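Local structure of methionine gamma-lyase (Trichomonas vaginalis, 1PFF) at residues 295-298 against 303-306; 52-57 against 65-70; 100-105 against 132-137. The protein is a pyridoxal-phosphate-dependent enzyme of the Cys/Met metabolism family, with four copies of the chain in its assembly. All blocks are in the same frame, centred on the assembly; numbering follows the deposited sequence.

Interaction 1 of 3, residues 295-298 against 303-306; sequences EERE and TDNL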
# COMPACT_ATOMS: atom_id res chain seq x y z
N GLU A 295 19.78 22.28 33.12
CA GLU A 295 18.98 23.17 33.96
C GLU A 295 17.63 23.52 33.33
O GLU A 295 16.65 23.75 34.05
CB GLU A 295 19.75 24.45 34.29
CG GLU A 295 21.13 24.22 34.89
CD GLU A 295 21.76 25.50 35.41
OE1 GLU A 295 21.80 26.50 34.66
OE2 GLU A 295 22.22 25.51 36.57
N GLU A 296 17.60 23.54 32.00
CA GLU A 296 16.37 23.80 31.26
C GLU A 296 15.43 22.60 31.27
O GLU A 296 14.21 22.77 31.35
CB GLU A 296 16.69 24.19 29.82
CG GLU A 296 17.52 25.46 29.70
CD GLU A 296 17.15 26.29 28.48
OE1 GLU A 296 16.51 25.74 27.56
OE2 GLU A 296 17.50 27.48 28.46
N ARG A 297 15.99 21.40 31.18
CA ARG A 297 15.21 20.17 31.34
C ARG A 297 14.54 20.17 32.72
O ARG A 297 13.35 19.87 32.85
CB ARG A 297 16.10 18.93 31.21
CG ARG A 297 16.74 18.74 29.84
CD ARG A 297 17.37 17.37 29.63
NE ARG A 297 18.33 17.00 30.68
CZ ARG A 297 19.63 16.82 30.48
NH1 ARG A 297 20.16 16.99 29.27
NH2 ARG A 297 20.41 16.47 31.49
N GLU A 298 15.33 20.53 33.73
CA GLU A 298 14.91 20.50 35.13
C GLU A 298 13.88 21.57 35.49
O GLU A 298 12.93 21.31 36.24
CB GLU A 298 16.15 20.63 36.04
CG GLU A 298 17.06 19.41 35.96
CD GLU A 298 18.46 19.66 36.49
OE1 GLU A 298 18.87 20.83 36.65
OE2 GLU A 298 19.16 18.65 36.75
N THR A 303 13.90 15.52 35.13
CA THR A 303 15.16 15.29 35.83
C THR A 303 15.91 14.12 35.24
O THR A 303 15.34 13.35 34.44
CB THR A 303 14.96 15.03 37.35
OG1 THR A 303 14.47 13.69 37.53
CG2 THR A 303 13.88 15.92 37.94
N ASP A 304 17.16 13.96 35.67
CA ASP A 304 18.01 12.85 35.26
C ASP A 304 17.65 11.54 35.98
O ASP A 304 18.24 10.50 35.69
CB ASP A 304 19.48 13.18 35.53
CG ASP A 304 20.07 14.18 34.54
OD1 ASP A 304 19.33 14.71 33.67
OD2 ASP A 304 21.27 14.49 34.56
N ASN A 305 16.69 11.61 36.91
CA ASN A 305 16.21 10.42 37.61
C ASN A 305 15.14 9.65 36.81
O ASN A 305 14.90 8.47 37.07
CB ASN A 305 15.60 10.79 38.97
CG ASN A 305 16.58 11.45 39.92
OD1 ASN A 305 16.20 12.34 40.69
ND2 ASN A 305 17.83 10.99 39.91
N LEU A 306 14.49 10.34 35.87
CA LEU A 306 13.23 9.89 35.28
C LEU A 306 13.32 8.84 34.17
O LEU A 306 14.03 9.03 33.19
CB LEU A 306 12.39 11.07 34.79
CG LEU A 306 10.92 10.74 34.53
CD1 LEU A 306 10.13 10.66 35.84
CD2 LEU A 306 10.30 11.75 33.58
O HOH W 1 17.25 16.38 33.15
O HOH W 2 23.12 14.72 32.57
O HOH W 3 18.26 16.23 36.96
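Arg297, on the short helix 294-299, makes a salt bridge to Asp304 in the type I beta turn Thr303 to Leu306, which leads into strand 306-310. The two side chains cross at about a right angle, and a single pair of atoms does the work: Arg297 NH2 donates to Asp304 OD1 at 3.0 Å. The bond is bent, 139° at the hydrogen; it uses the syn lone pair of OD1, and OD1 lies 28° out of the guanidinium plane. With the two flat groups turned 35° apart, the pairing is one-pronged, and Asp304 OD2 stays 3.8 Å from Arg297 NH2. Water fills in around it. One molecule, in the guanidinium plane at its edge, accepts from Arg297 NE and donates to Asp304 OD1, giving that oxygen a second grip; another donates to Asp304 OD2 and lies weakly bonded to Arg297 NH2. Glu298 joins through a third water, held between its OE2 and the Asp304 backbone N, and OE2 also pairs with Lys294. The turn carries its own brace, an ST turn in which Thr303 OG1 accepts from Asn305 N at 3.1 Å.

Interaction 2 of 3, residues 52-57 against 65-70; sequences ALFEHQ and VDFIDM. With EDO (1,2-ethanediol), chain O.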
# COMPACT_ATOMS: atom_id res chain seq x y z
N ALA A 52 7.87 23.94 21.54
CA ALA A 52 8.58 24.72 20.53
C ALA A 52 7.62 25.52 19.64
O ALA A 52 7.87 26.69 19.34
CB ALA A 52 9.47 23.82 19.69
N LEU A 53 6.52 24.89 19.22
CA LEU A 53 5.52 25.59 18.41
C LEU A 53 5.00 26.82 19.16
O LEU A 53 4.91 27.92 18.59
CB LEU A 53 4.36 24.67 18.03
CG LEU A 53 3.09 25.35 17.51
CD1 LEU A 53 3.30 25.96 16.12
CD2 LEU A 53 1.93 24.39 17.50
N PHE A 54 4.66 26.62 20.43
CA PHE A 54 4.10 27.70 21.25
C PHE A 54 5.16 28.72 21.63
O PHE A 54 4.95 29.91 21.46
CB PHE A 54 3.44 27.15 22.51
CG PHE A 54 2.20 26.33 22.26
CD1 PHE A 54 1.67 26.18 20.98
CD2 PHE A 54 1.55 25.71 23.32
CE1 PHE A 54 0.53 25.42 20.75
CE2 PHE A 54 0.39 24.95 23.10
CZ PHE A 54 -0.12 24.81 21.82
N GLU A 55 6.30 28.24 22.15
CA GLU A 55 7.33 29.13 22.72
C GLU A 55 8.03 29.97 21.67
O GLU A 55 8.26 31.15 21.89
CB GLU A 55 8.37 28.34 23.52
CG GLU A 55 9.26 29.22 24.40
CD GLU A 55 10.46 28.49 24.98
OE1 GLU A 55 10.56 27.25 24.82
OE2 GLU A 55 11.33 29.15 25.59
N HIS A 56 8.36 29.37 20.53
CA HIS A 56 9.16 30.06 19.53
C HIS A 56 8.32 30.55 18.35
O HIS A 56 8.43 31.72 17.97
CB HIS A 56 10.33 29.18 19.04
CG HIS A 56 11.19 28.64 20.15
ND1 HIS A 56 11.95 29.44 20.97
CD2 HIS A 56 11.42 27.37 20.55
CE1 HIS A 56 12.60 28.69 21.84
NE2 HIS A 56 12.30 27.43 21.60
N GLN A 57 7.49 29.68 17.78
CA GLN A 57 6.81 29.97 16.52
C GLN A 57 5.61 30.93 16.63
O GLN A 57 5.55 31.94 15.91
CB GLN A 57 6.42 28.68 15.79
CG GLN A 57 7.59 27.69 15.63
CD GLN A 57 8.76 28.25 14.82
OE1 GLN A 57 8.62 29.24 14.10
NE2 GLN A 57 9.92 27.60 14.93
N VAL A 65 1.93 34.30 24.55
CA VAL A 65 1.73 32.96 25.10
C VAL A 65 2.14 32.97 26.57
O VAL A 65 3.22 33.44 26.92
CB VAL A 65 2.58 31.90 24.33
CG1 VAL A 65 2.40 30.49 24.94
CG2 VAL A 65 2.22 31.90 22.85
N ASP A 66 1.27 32.46 27.43
CA ASP A 66 1.66 32.17 28.80
C ASP A 66 1.73 30.66 28.98
O ASP A 66 0.80 29.96 28.59
CB ASP A 66 0.63 32.75 29.76
CG ASP A 66 0.79 34.25 29.95
OD1 ASP A 66 1.87 34.69 30.39
OD2 ASP A 66 -0.11 35.06 29.69
N PHE A 67 2.82 30.16 29.56
CA PHE A 67 2.87 28.77 30.02
C PHE A 67 2.61 28.73 31.52
O PHE A 67 3.33 29.37 32.30
CB PHE A 67 4.23 28.11 29.73
CG PHE A 67 4.55 28.01 28.27
CD1 PHE A 67 5.39 28.96 27.67
CD2 PHE A 67 4.03 26.98 27.49
CE1 PHE A 67 5.70 28.88 26.31
CE2 PHE A 67 4.35 26.89 26.12
CZ PHE A 67 5.19 27.84 25.54
N ILE A 68 1.58 28.01 31.93
CA ILE A 68 1.17 27.99 33.34
C ILE A 68 0.93 26.56 33.83
O ILE A 68 0.67 25.65 33.04
CB ILE A 68 -0.10 28.85 33.55
CG1 ILE A 68 -1.34 28.14 32.96
CG2 ILE A 68 0.08 30.26 32.92
CD1 ILE A 68 -2.66 28.73 33.42
N ASP A 69 0.98 26.37 35.14
CA ASP A 69 0.65 25.07 35.71
C ASP A 69 -0.86 24.96 35.85
O ASP A 69 -1.45 25.53 36.77
CB ASP A 69 1.36 24.87 37.05
CG ASP A 69 1.10 23.51 37.67
OD1 ASP A 69 0.27 22.73 37.15
OD2 ASP A 69 1.69 23.15 38.71
N MET A 70 -1.49 24.23 34.94
CA MET A 70 -2.95 24.16 34.92
C MET A 70 -3.57 23.20 35.95
O MET A 70 -4.80 23.05 36.01
CB MET A 70 -3.46 23.85 33.51
CG MET A 70 -3.29 25.01 32.54
SD MET A 70 -4.09 24.61 30.98
CE MET A 70 -3.71 26.07 30.05
C1 EDO O . 4.82 37.24 26.70
O1 EDO O . 3.76 36.82 27.54
C2 EDO O . 4.43 37.09 25.22
O2 EDO O . 4.58 35.75 24.82
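In the beta-alpha-beta unit of strand 39-43, helix 48-60 and strand 64-68, Phe54 and Glu55 of the helix pack on Val65 and Phe67 of the returning strand, one of the two edge strands of the seven-stranded sheet within this chain. The axes of 52-57 and 65-68 approach to 9.0 Å, with directions 135° apart. The ring of Phe67 reaches between the two helix residues: its CZ lies 3.6 Å from Phe54 CB, and the backbone N of Glu55 sits in the ring plane at its edge, 3.6 Å from CZ. Glu55 CG is anti to the backbone N (chi1 -166°), and its extended chain crosses Phe67 at about a right angle, with CB 3.8 Å from Phe67 CZ. Phe67 CE2 comes up at the edge of the Phe54 ring, near its plane. The two methyls of Val65 have different partners: CG1 rests over one face of the Phe67 ring, offset toward the rim, while CG2 meets Phe54 O at 3.7 Å. Beyond the pair, Phe67 stacks on His51 and Phe54 meets Tyr88 edge-to-face. A 1,2-ethanediol, probably from the crystallisation liquor, accepts from Val65 N at 3.0 Å through its O2. Between the protein segments the cohesion is thus apolar, ring against aliphatic carbon and backbone, and depends on fit more than on directed polar bonds.

Interaction 3 of 3, residues 100-105 against 132-137; sequences IDIEDA and LDLGVD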
# COMPACT_ATOMS: atom_id res chain seq x y z
N ILE A 100 -4.79 17.07 34.77
CA ILE A 100 -5.53 18.33 34.76
C ILE A 100 -7.03 18.04 34.72
O ILE A 100 -7.50 17.25 33.89
CB ILE A 100 -5.08 19.21 33.57
CG1 ILE A 100 -3.59 19.56 33.71
CG2 ILE A 100 -5.94 20.49 33.48
CD1 ILE A 100 -2.90 19.96 32.37
N ASP A 101 -7.77 18.69 35.62
CA ASP A 101 -9.21 18.56 35.68
C ASP A 101 -9.85 19.23 34.45
O ASP A 101 -9.93 20.47 34.37
CB ASP A 101 -9.74 19.17 36.99
CG ASP A 101 -11.20 18.85 37.23
OD1 ASP A 101 -11.56 18.71 38.41
OD2 ASP A 101 -12.05 18.75 36.33
N ILE A 102 -10.30 18.41 33.50
CA ILE A 102 -10.82 18.92 32.22
C ILE A 102 -12.07 19.78 32.44
O ILE A 102 -12.15 20.91 31.96
CB ILE A 102 -11.12 17.75 31.23
CG1 ILE A 102 -9.83 16.99 30.86
CG2 ILE A 102 -11.83 18.28 29.98
CD1 ILE A 102 -10.09 15.64 30.15
N GLU A 103 -13.05 19.23 33.16
CA GLU A 103 -14.29 19.95 33.43
C GLU A 103 -14.01 21.30 34.11
O GLU A 103 -14.60 22.33 33.74
CB GLU A 103 -15.25 19.08 34.27
CG GLU A 103 -16.58 19.73 34.58
CD GLU A 103 -17.69 18.73 34.88
OE1 GLU A 103 -17.40 17.53 35.11
OE2 GLU A 103 -18.87 19.14 34.87
N ASP A 104 -13.10 21.30 35.07
CA ASP A 104 -12.76 22.53 35.79
C ASP A 104 -11.99 23.52 34.93
O ASP A 104 -12.19 24.74 35.04
CB ASP A 104 -11.98 22.24 37.08
CG ASP A 104 -11.72 23.49 37.89
OD1 ASP A 104 -12.70 24.03 38.45
OD2 ASP A 104 -10.60 24.03 37.97
N ALA A 105 -11.09 23.01 34.08
CA ALA A 105 -10.38 23.85 33.13
C ALA A 105 -11.35 24.56 32.20
O ALA A 105 -11.22 25.77 31.96
CB ALA A 105 -9.35 23.03 32.32
N LEU A 132 -14.63 16.19 24.95
CA LEU A 132 -15.75 16.95 24.38
C LEU A 132 -17.00 16.87 25.27
O LEU A 132 -17.75 17.84 25.38
CB LEU A 132 -16.08 16.49 22.95
CG LEU A 132 -14.99 16.65 21.88
CD1 LEU A 132 -15.55 16.20 20.54
CD2 LEU A 132 -14.46 18.09 21.79
N ASP A 133 -17.19 15.72 25.93
CA ASP A 133 -18.30 15.49 26.85
C ASP A 133 -18.25 16.46 28.02
O ASP A 133 -19.28 16.78 28.63
CB ASP A 133 -18.22 14.07 27.43
CG ASP A 133 -18.56 12.99 26.42
OD1 ASP A 133 -18.15 13.08 25.25
OD2 ASP A 133 -19.24 12.00 26.72
N LEU A 134 -17.04 16.91 28.34
CA LEU A 134 -16.82 17.82 29.45
C LEU A 134 -16.72 19.29 29.03
O LEU A 134 -16.32 20.14 29.83
CB LEU A 134 -15.56 17.40 30.22
CG LEU A 134 -15.61 15.96 30.74
CD1 LEU A 134 -14.25 15.60 31.36
CD2 LEU A 134 -16.76 15.76 31.74
N GLY A 135 -17.11 19.60 27.79
CA GLY A 135 -17.18 20.97 27.33
C GLY A 135 -15.98 21.50 26.54
O GLY A 135 -15.99 22.64 26.10
N VAL A 136 -14.96 20.67 26.36
CA VAL A 136 -13.82 21.01 25.51
C VAL A 136 -14.31 21.30 24.09
O VAL A 136 -15.25 20.66 23.62
CB VAL A 136 -12.76 19.87 25.54
CG1 VAL A 136 -11.71 20.03 24.45
CG2 VAL A 136 -12.12 19.81 26.92
N ASP A 137 -13.69 22.26 23.40
CA ASP A 137 -14.10 22.59 22.04
C ASP A 137 -13.46 21.72 20.98
O ASP A 137 -14.12 21.27 20.04
CB ASP A 137 -13.81 24.06 21.74
CG ASP A 137 -14.59 24.98 22.63
OD1 ASP A 137 -15.83 25.06 22.45
OD2 ASP A 137 -14.06 25.60 23.57
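Ile102 and Glu103, in the first turn of helix 102-109, pack against Leu134 and Val136 of the loop before strand 138-142. The helix links two neighbouring parallel strands of the large sheet, 84-90 and 116-120, in a beta-alpha-beta crossover. Ile102 is the hub. With CG1 beside the backbone N (chi1 -63°), its CG2 branch stands anti to that N and is directed at the loop, where it meets Val136 CG2 at 3.4 Å, a tight methyl-to-methyl contact, and Leu134 CB at 3.8 Å. The same isoleucine presents CB to Leu134 CD1 at 3.8 Å; the branch point of Ile102, not its CD1 end, meets both loop residues. Leu134 crosses Ile102 at about a right angle and splits its two methyls: CD1 goes to the isoleucine, while CD2 lies 3.9 Å from Glu103 OE1, where an extended glutamate runs across it. In Val136, CG2 is anti to the carbonyl carbon (chi1 167°), and this is the branch that touches Ile102. Gly135, between Leu134 and Val136 in the chain, has a positive phi, and its N bonds back to Leu132 O. The helix start is fixed separately: Asp101 is the N-cap, its OD2 accepting from Asp104 N at 3.0 Å, met from above the carboxylate plane, and its OD1 pairing with Lys239. Phe89 of strand 84-90 also touches Ile102, while Val119 of strand 116-120 touches Val136, so the methyl pair is joined to the side chains of the sheet. Across the segments the contact is almost wholly aliphatic, with the carboxylate of Glu103 lying beside a methyl of Leu134. No polar bond joins the two segments, and shape complementarity of the side chains does the joining.

Along the chain the three contacts come one after another, with none enclosing or crossing another. Interaction 2 comes first, closing a seven-residue link from helix 48-60 back to strand 64-68. Interaction 3 follows, bridging 26 residues that include strand 116-120 and helix 125-128 and tying the start of helix 102-109 to the approach to strand 138-142. Both lie in the part of the fold built round the seven-stranded sheet, and they touch through Met70 O and Ile100 CG2, 3.8 Å apart. Far later, interaction 1 closes a four-residue link between helix 294-299 and the entry to strand 306-310 of the other sheet; its centre lies about 19 Å from that of interaction 2 and about 30 Å from that of interaction 3.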